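Local coordinates for multisubunit Na+/H+ antiporter, A subunit (PDB 6Z16), which probably works as the large membrane subunit of an Mrp-type multisubunit antiporter that exchanges sodium ions for protons across the cell membrane, at residues F410-A421 and F464-F475. Residues are numbered along the deposited sequence; the frame is centred on the assembly and turned at random.
Sequences FTIALIGSLSMA and FLYSALLVSRTF
Two antiparallel transmembrane helices of the antiporter domain pack here, and Val471 sits as a knob among Phe410, Ala413, Leu414 and Ser417. The axes of 410-421 and 464-472 run at 169° and come within 9.3 Å. No hydrogen bond crosses between the segments. With Val471 CG1 anti to its own N (chi1 173°), the two methyls part: CG1 lies 4.1 Å from Phe410 CE1, while CG2 lies 3.3 Å from Ser417 OG. That hydroxyl turns back to its own helix, where the carbonyls of Ala413 and Leu414 are both within its range. Ser467 OG does likewise and bonds to Phe464 O, which also accepts from Ala468 N. The backbones draw together toward Ala421, whose CA lies 5.0 Å from Phe464 CA; Ser417 and Ser467 face each other one turn away. There Ala421 CB touches Phe464 CD1 at 3.8 Å. Met420 CG is anti to its backbone N, and the chain bends at chi3 (69°). This brings Met420 CE 3.9 Å from Tyr466 CE2 and against Ser467 CB; the two side chains of Met420 and Tyr466 cross at about a right angle. Phe376 of helix 360-391 and Gln334 of helix 323-347 also touch Met420. At the other end, Phe475, just past the end of helix 464-472, turns its ring toward 410-421. The Phe410 edge points at the Phe475 face in a T-shaped pair, with centroids 5.1 Å apart. Phe410 CA adds a CH-pi contact over the Phe475 ring, and Ala413 CB reaches its CE2. With an alanine here instead of Phe475, the edge of Phe410 and the methyl of Ala413 would probably lose their aromatic partner. A single knob-into-hole at Val471, flanked by small residues and an aromatic pair, joins two antiparallel membrane helices within the helical bundle of a complex I-like antiporter subunit.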
ATOM      1  N   PHE A 410      77.250 -24.255 -97.444  1.00108.44           N
ATOM      2  CA  PHE A 410      76.899 -23.968 -98.831  1.00 98.75           C
ATOM      3  C   PHE A 410      76.365 -25.206 -99.534  1.00 90.31           C
ATOM      4  O   PHE A 410      75.407 -25.112-100.310  1.00 90.15           O
ATOM      5  CB  PHE A 410      78.102 -23.409 -99.591  1.00104.94           C
ATOM      6  CG  PHE A 410      77.881 -23.308-101.066  1.00114.84           C
ATOM      7  CD1 PHE A 410      76.988 -22.389-101.582  1.00122.29           C
ATOM      8  CD2 PHE A 410      78.566 -24.139-101.938  1.00115.90           C
ATOM      9  CE1 PHE A 410      76.774 -22.299-102.940  1.00124.51           C
ATOM     10  CE2 PHE A 410      78.361 -24.054-103.295  1.00116.54           C
ATOM     11  CZ  PHE A 410      77.459 -23.134-103.798  1.00122.44           C
ATOM     12  N   THR A 411      76.979 -26.366 -99.285  1.00 85.59           N
ATOM     13  CA  THR A 411      76.477 -27.614 -99.855  1.00 84.15           C
ATOM     14  C   THR A 411      75.076 -27.928 -99.344  1.00 87.79           C
ATOM     15  O   THR A 411      74.187 -28.295-100.127  1.00 85.65           O
ATOM     16  CB  THR A 411      77.437 -28.756 -99.525  1.00 79.98           C
ATOM     17  OG1 THR A 411      78.736 -28.449-100.038  1.00 83.73           O
ATOM     18  CG2 THR A 411      76.954 -30.058-100.137  1.00 76.29           C
ATOM     19  N   ILE A 412      74.855 -27.740 -98.038  1.00 92.80           N
ATOM     20  CA  ILE A 412      73.546 -28.011 -97.439  1.00 82.14           C
ATOM     21  C   ILE A 412      72.489 -27.052 -97.983  1.00 71.08           C
ATOM     22  O   ILE A 412      71.372 -27.465 -98.327  1.00 72.81           O
ATOM     23  CB  ILE A 412      73.637 -27.933 -95.906  1.00 88.76           C
ATOM     24  CG1 ILE A 412      74.649 -28.943 -95.376  1.00 96.10           C
ATOM     25  CG2 ILE A 412      72.290 -28.224 -95.276  1.00 90.77           C
ATOM     26  CD1 ILE A 412      75.047 -28.694 -93.946  1.00 89.67           C
ATOM     27  N   ALA A 413      72.839 -25.766 -98.100  1.00 70.64           N
ATOM     28  CA  ALA A 413      71.908 -24.767 -98.611  1.00 69.53           C
ATOM     29  C   ALA A 413      71.592 -24.999-100.079  1.00 68.19           C
ATOM     30  O   ALA A 413      70.447 -24.812-100.503  1.00 60.83           O
ATOM     31  CB  ALA A 413      72.479 -23.366 -98.410  1.00 85.80           C
ATOM     32  N   LEU A 414      72.589 -25.419-100.862  1.00 71.55           N
ATOM     33  CA  LEU A 414      72.360 -25.698-102.273  1.00 58.60           C
ATOM     34  C   LEU A 414      71.445 -26.900-102.455  1.00 58.88           C
ATOM     35  O   LEU A 414      70.531 -26.857-103.284  1.00 54.38           O
ATOM     36  CB  LEU A 414      73.696 -25.912-102.981  1.00 57.01           C
ATOM     37  CG  LEU A 414      73.682 -26.088-104.498  1.00 60.06           C
ATOM     38  CD1 LEU A 414      73.157 -24.837-105.167  1.00 53.88           C
ATOM     39  CD2 LEU A 414      75.075 -26.410-104.996  1.00 51.95           C
ATOM     40  N   ILE A 415      71.641 -27.956-101.652  1.00 59.58           N
ATOM     41  CA  ILE A 415      70.760 -29.125-101.713  1.00 63.37           C
ATOM     42  C   ILE A 415      69.331 -28.756-101.324  1.00 71.40           C
ATOM     43  O   ILE A 415      68.370 -29.122-102.019  1.00 75.84           O
ATOM     44  CB  ILE A 415      71.318 -30.257-100.831  1.00 60.65           C
ATOM     45  CG1 ILE A 415      72.599 -30.823-101.432  1.00 76.68           C
ATOM     46  CG2 ILE A 415      70.305 -31.363-100.644  1.00 57.39           C
ATOM     47  CD1 ILE A 415      73.321 -31.772-100.516  1.00 90.02           C
ATOM     48  N   GLY A 416      69.173 -27.982-100.246  1.00 68.46           N
ATOM     49  CA  GLY A 416      67.839 -27.593 -99.809  1.00 68.37           C
ATOM     50  C   GLY A 416      67.125 -26.672-100.783  1.00 68.85           C
ATOM     51  O   GLY A 416      65.927 -26.826-101.027  1.00 67.95           O
ATOM     52  N   SER A 417      67.857 -25.737-101.392  1.00 66.45           N
ATOM     53  CA  SER A 417      67.236 -24.810-102.331  1.00 62.56           C
ATOM     54  C   SER A 417      66.875 -25.491-103.645  1.00 63.29           C
ATOM     55  O   SER A 417      65.823 -25.198-104.224  1.00 55.38           O
ATOM     56  CB  SER A 417      68.166 -23.637-102.593  1.00 66.36           C
ATOM     57  OG  SER A 417      69.310 -24.084-103.289  1.00 83.42           O
ATOM     58  N   LEU A 418      67.730 -26.394-104.143  1.00 65.61           N
ATOM     59  CA  LEU A 418      67.373 -27.098-105.369  1.00 64.67           C
ATOM     60  C   LEU A 418      66.258 -28.106-105.123  1.00 65.50           C
ATOM     61  O   LEU A 418      65.487 -28.406-106.039  1.00 62.04           O
ATOM     62  CB  LEU A 418      68.591 -27.792-105.979  1.00 79.21           C
ATOM     63  CG  LEU A 418      69.803 -26.956-106.421  1.00 80.66           C
ATOM     64  CD1 LEU A 418      70.885 -27.835-107.018  1.00 68.23           C
ATOM     65  CD2 LEU A 418      69.470 -25.799-107.335  1.00 77.24           C
ATOM     66  N   SER A 419      66.143 -28.630-103.899  1.00 75.34           N
ATOM     67  CA  SER A 419      64.992 -29.464-103.576  1.00 81.22           C
ATOM     68  C   SER A 419      63.723 -28.640-103.427  1.00 78.32           C
ATOM     69  O   SER A 419      62.626 -29.134-103.705  1.00 74.28           O
ATOM     70  CB  SER A 419      65.256 -30.248-102.298  1.00 79.57           C
ATOM     71  OG  SER A 419      64.101 -30.966-101.916  1.00 77.87           O
ATOM     72  N   MET A 420      63.849 -27.394-102.974  1.00 79.69           N
ATOM     73  CA  MET A 420      62.685 -26.529-102.841  1.00 77.12           C
ATOM     74  C   MET A 420      62.204 -26.027-104.195  1.00 72.12           C
ATOM     75  O   MET A 420      60.997 -25.852-104.394  1.00 63.92           O
ATOM     76  CB  MET A 420      63.030 -25.368-101.904  1.00 87.50           C
ATOM     77  CG  MET A 420      61.902 -24.414-101.589  1.00 88.88           C
ATOM     78  SD  MET A 420      62.367 -23.256-100.290  1.00 89.27           S
ATOM     79  CE  MET A 420      63.589 -22.255-101.124  1.00 96.25           C
ATOM     80  N   ALA A 421      63.123 -25.821-105.142  1.00 78.20           N
ATOM     81  CA  ALA A 421      62.739 -25.298-106.449  1.00 78.38           C
ATOM     82  C   ALA A 421      61.983 -26.324-107.283  1.00 79.43           C
ATOM     83  O   ALA A 421      61.136 -25.948-108.098  1.00 81.79           O
ATOM     84  CB  ALA A 421      63.975 -24.814-107.206  1.00 79.71           C
ATOM     85  N   PHE A 464      60.927 -20.609-108.196  1.00 65.84           N
ATOM     86  CA  PHE A 464      62.313 -20.775-108.618  1.00 61.65           C
ATOM     87  C   PHE A 464      63.084 -19.495-108.404  1.00 59.91           C
ATOM     88  O   PHE A 464      64.188 -19.532-107.836  1.00 65.88           O
ATOM     89  CB  PHE A 464      62.375 -21.196-110.085  1.00 66.61           C
ATOM     90  CG  PHE A 464      63.769 -21.454-110.581  1.00 88.04           C
ATOM     91  CD1 PHE A 464      64.414 -22.643-110.290  1.00 99.02           C
ATOM     92  CD2 PHE A 464      64.441 -20.501-111.332  1.00 92.56           C
ATOM     93  CE1 PHE A 464      65.698 -22.880-110.746  1.00 97.28           C
ATOM     94  CE2 PHE A 464      65.723 -20.729-111.785  1.00 92.63           C
ATOM     95  CZ  PHE A 464      66.352 -21.919-111.492  1.00 92.17           C
ATOM     96  N   LEU A 465      62.399 -18.358-108.634  1.00 63.55           N
ATOM     97  CA  LEU A 465      63.036 -17.050-108.607  1.00 70.43           C
ATOM     98  C   LEU A 465      63.657 -16.781-107.253  1.00 76.65           C
ATOM     99  O   LEU A 465      64.889 -16.665-107.157  1.00 80.61           O
ATOM    100  CB  LEU A 465      62.033 -15.959-108.965  1.00 75.08           C
ATOM    101  CG  LEU A 465      62.632 -14.555-108.939  1.00 81.32           C
ATOM    102  CD1 LEU A 465      63.777 -14.444-109.925  1.00 86.78           C
ATOM    103  CD2 LEU A 465      61.567 -13.525-109.245  1.00 83.94           C
ATOM    104  N   TYR A 466      62.852 -16.890-106.178  1.00 76.30           N
ATOM    105  CA  TYR A 466      63.406 -16.495-104.887  1.00 71.82           C
ATOM    106  C   TYR A 466      64.431 -17.504-104.425  1.00 69.00           C
ATOM    107  O   TYR A 466      65.493 -17.103-103.929  1.00 70.68           O
ATOM    108  CB  TYR A 466      62.325 -16.273-103.818  1.00 71.97           C
ATOM    109  CG  TYR A 466      61.435 -17.441-103.435  1.00 60.70           C
ATOM    110  CD1 TYR A 466      60.160 -17.559-103.954  1.00 57.77           C
ATOM    111  CD2 TYR A 466      61.857 -18.408-102.529  1.00 44.78           C
ATOM    112  CE1 TYR A 466      59.334 -18.593-103.577  1.00 52.70           C
ATOM    113  CE2 TYR A 466      61.050 -19.465-102.186  1.00 38.35           C
ATOM    114  CZ  TYR A 466      59.792 -19.552-102.713  1.00 44.76           C
ATOM    115  OH  TYR A 466      58.980 -20.599-102.357  1.00 48.19           O
ATOM    116  N   SER A 467      64.202 -18.782-104.767  1.00 74.41           N
ATOM    117  CA  SER A 467      65.119 -19.829-104.352  1.00 70.37           C
ATOM    118  C   SER A 467      66.455 -19.638-105.032  1.00 66.10           C
ATOM    119  O   SER A 467      67.494 -19.632-104.354  1.00 64.74           O
ATOM    120  CB  SER A 467      64.526 -21.200-104.657  1.00 73.97           C
ATOM    121  OG  SER A 467      64.369 -21.374-106.048  1.00 93.85           O
ATOM    122  N   ALA A 468      66.417 -19.299-106.330  1.00 66.00           N
ATOM    123  CA  ALA A 468      67.646 -19.020-107.059  1.00 73.81           C
ATOM    124  C   ALA A 468      68.325 -17.809-106.462  1.00 77.96           C
ATOM    125  O   ALA A 468      69.488 -17.889-106.031  1.00 84.79           O
ATOM    126  CB  ALA A 468      67.350 -18.804-108.540  1.00 83.17           C
ATOM    127  N   LEU A 469      67.522 -16.755-106.233  1.00 83.94           N
ATOM    128  CA  LEU A 469      68.020 -15.501-105.694  1.00101.63           C
ATOM    129  C   LEU A 469      68.617 -15.719-104.326  1.00109.05           C
ATOM    130  O   LEU A 469      69.691 -15.165-104.043  1.00110.95           O
ATOM    131  CB  LEU A 469      66.889 -14.472-105.649  1.00124.47           C
ATOM    132  CG  LEU A 469      67.173 -12.995-105.370  1.00146.25           C
ATOM    133  CD1 LEU A 469      66.190 -12.161-106.159  1.00143.70           C
ATOM    134  CD2 LEU A 469      67.050 -12.654-103.888  1.00155.57           C
ATOM    135  N   LEU A 470      68.020 -16.659-103.567  1.00114.46           N
ATOM    136  CA  LEU A 470      68.474 -17.018-102.230  1.00115.38           C
ATOM    137  C   LEU A 470      69.942 -17.390-102.267  1.00126.30           C
ATOM    138  O   LEU A 470      70.796 -16.609-101.819  1.00131.35           O
ATOM    139  CB  LEU A 470      67.634 -18.185-101.706  1.00110.56           C
ATOM    140  CG  LEU A 470      67.717 -18.568-100.237  1.00106.34           C
ATOM    141  CD1 LEU A 470      67.107 -17.449 -99.452  1.00106.64           C
ATOM    142  CD2 LEU A 470      66.984 -19.868 -99.965  1.00108.47           C
ATOM    143  N   VAL A 471      70.252 -18.454-103.017  1.00122.30           N
ATOM    144  CA  VAL A 471      71.630 -18.922-103.095  1.00102.16           C
ATOM    145  C   VAL A 471      72.477 -17.900-103.821  1.00 94.74           C
ATOM    146  O   VAL A 471      73.567 -17.536-103.358  1.00100.27           O
ATOM    147  CB  VAL A 471      71.683 -20.303-103.769  1.00 92.12           C
ATOM    148  CG1 VAL A 471      73.110 -20.724-104.013  1.00 88.95           C
ATOM    149  CG2 VAL A 471      71.013 -21.307-102.887  1.00 93.06           C
ATOM    150  N   SER A 472      71.903 -17.273-104.844  1.00 97.36           N
ATOM    151  CA  SER A 472      72.737 -16.427-105.668  1.00100.46           C
ATOM    152  C   SER A 472      72.951 -15.069-105.043  1.00101.38           C
ATOM    153  O   SER A 472      73.705 -14.263-105.598  1.00 98.30           O
ATOM    154  CB  SER A 472      72.148 -16.290-107.069  1.00117.06           C
ATOM    155  OG  SER A 472      72.950 -15.440-107.870  1.00127.32           O
ATOM    156  N   ARG A 473      72.328 -14.793-103.896  1.00110.41           N
ATOM    157  CA  ARG A 473      72.695 -13.594-103.166  1.00123.97           C
ATOM    158  C   ARG A 473      73.098 -13.917-101.737  1.00133.55           C
ATOM    159  O   ARG A 473      73.149 -13.011-100.897  1.00133.88           O
ATOM    160  CB  ARG A 473      71.566 -12.554-103.240  1.00138.93           C
ATOM    161  CG  ARG A 473      71.394 -12.022-104.672  1.00157.34           C
ATOM    162  CD  ARG A 473      70.295 -11.000-104.909  1.00157.30           C
ATOM    163  NE  ARG A 473      70.572  -9.693-104.326  1.00157.35           N
ATOM    164  CZ  ARG A 473      69.791  -9.103-103.432  1.00160.65           C
ATOM    165  NH1 ARG A 473      70.115  -7.911-102.951  1.00159.38           N
ATOM    166  NH2 ARG A 473      68.664  -9.691-103.051  1.00161.02           N
ATOM    167  N   THR A 474      73.424 -15.180-101.450  1.00137.15           N
ATOM    168  CA  THR A 474      73.937 -15.555-100.136  1.00132.02           C
ATOM    169  C   THR A 474      75.406 -15.943-100.165  1.00121.47           C
ATOM    170  O   THR A 474      76.163 -15.551 -99.277  1.00119.94           O
ATOM    171  CB  THR A 474      73.117 -16.716 -99.560  1.00135.59           C
ATOM    172  OG1 THR A 474      71.730 -16.370 -99.591  1.00137.93           O
ATOM    173  CG2 THR A 474      73.498 -17.002 -98.120  1.00128.66           C
ATOM    174  N   PHE A 475      75.834 -16.677-101.189  1.00119.88           N
ATOM    175  CA  PHE A 475      77.174 -17.235-101.233  1.00114.98           C
ATOM    176  C   PHE A 475      78.017 -16.754-102.403  1.00117.66           C
ATOM    177  O   PHE A 475      79.242 -16.889-102.346  1.00121.89           O
ATOM    178  CB  PHE A 475      77.102 -18.766-101.284  1.00118.60           C
ATOM    179  CG  PHE A 475      76.453 -19.380-100.084  1.00123.98           C
ATOM    180  CD1 PHE A 475      77.160 -19.530 -98.904  1.00125.21           C
ATOM    181  CD2 PHE A 475      75.136 -19.816-100.139  1.00124.18           C
ATOM    182  CE1 PHE A 475      76.567 -20.098 -97.796  1.00125.43           C
ATOM    183  CE2 PHE A 475      74.540 -20.386 -99.033  1.00125.72           C
ATOM    184  CZ  PHE A 475      75.258 -20.526 -97.862  1.00130.25           C
TER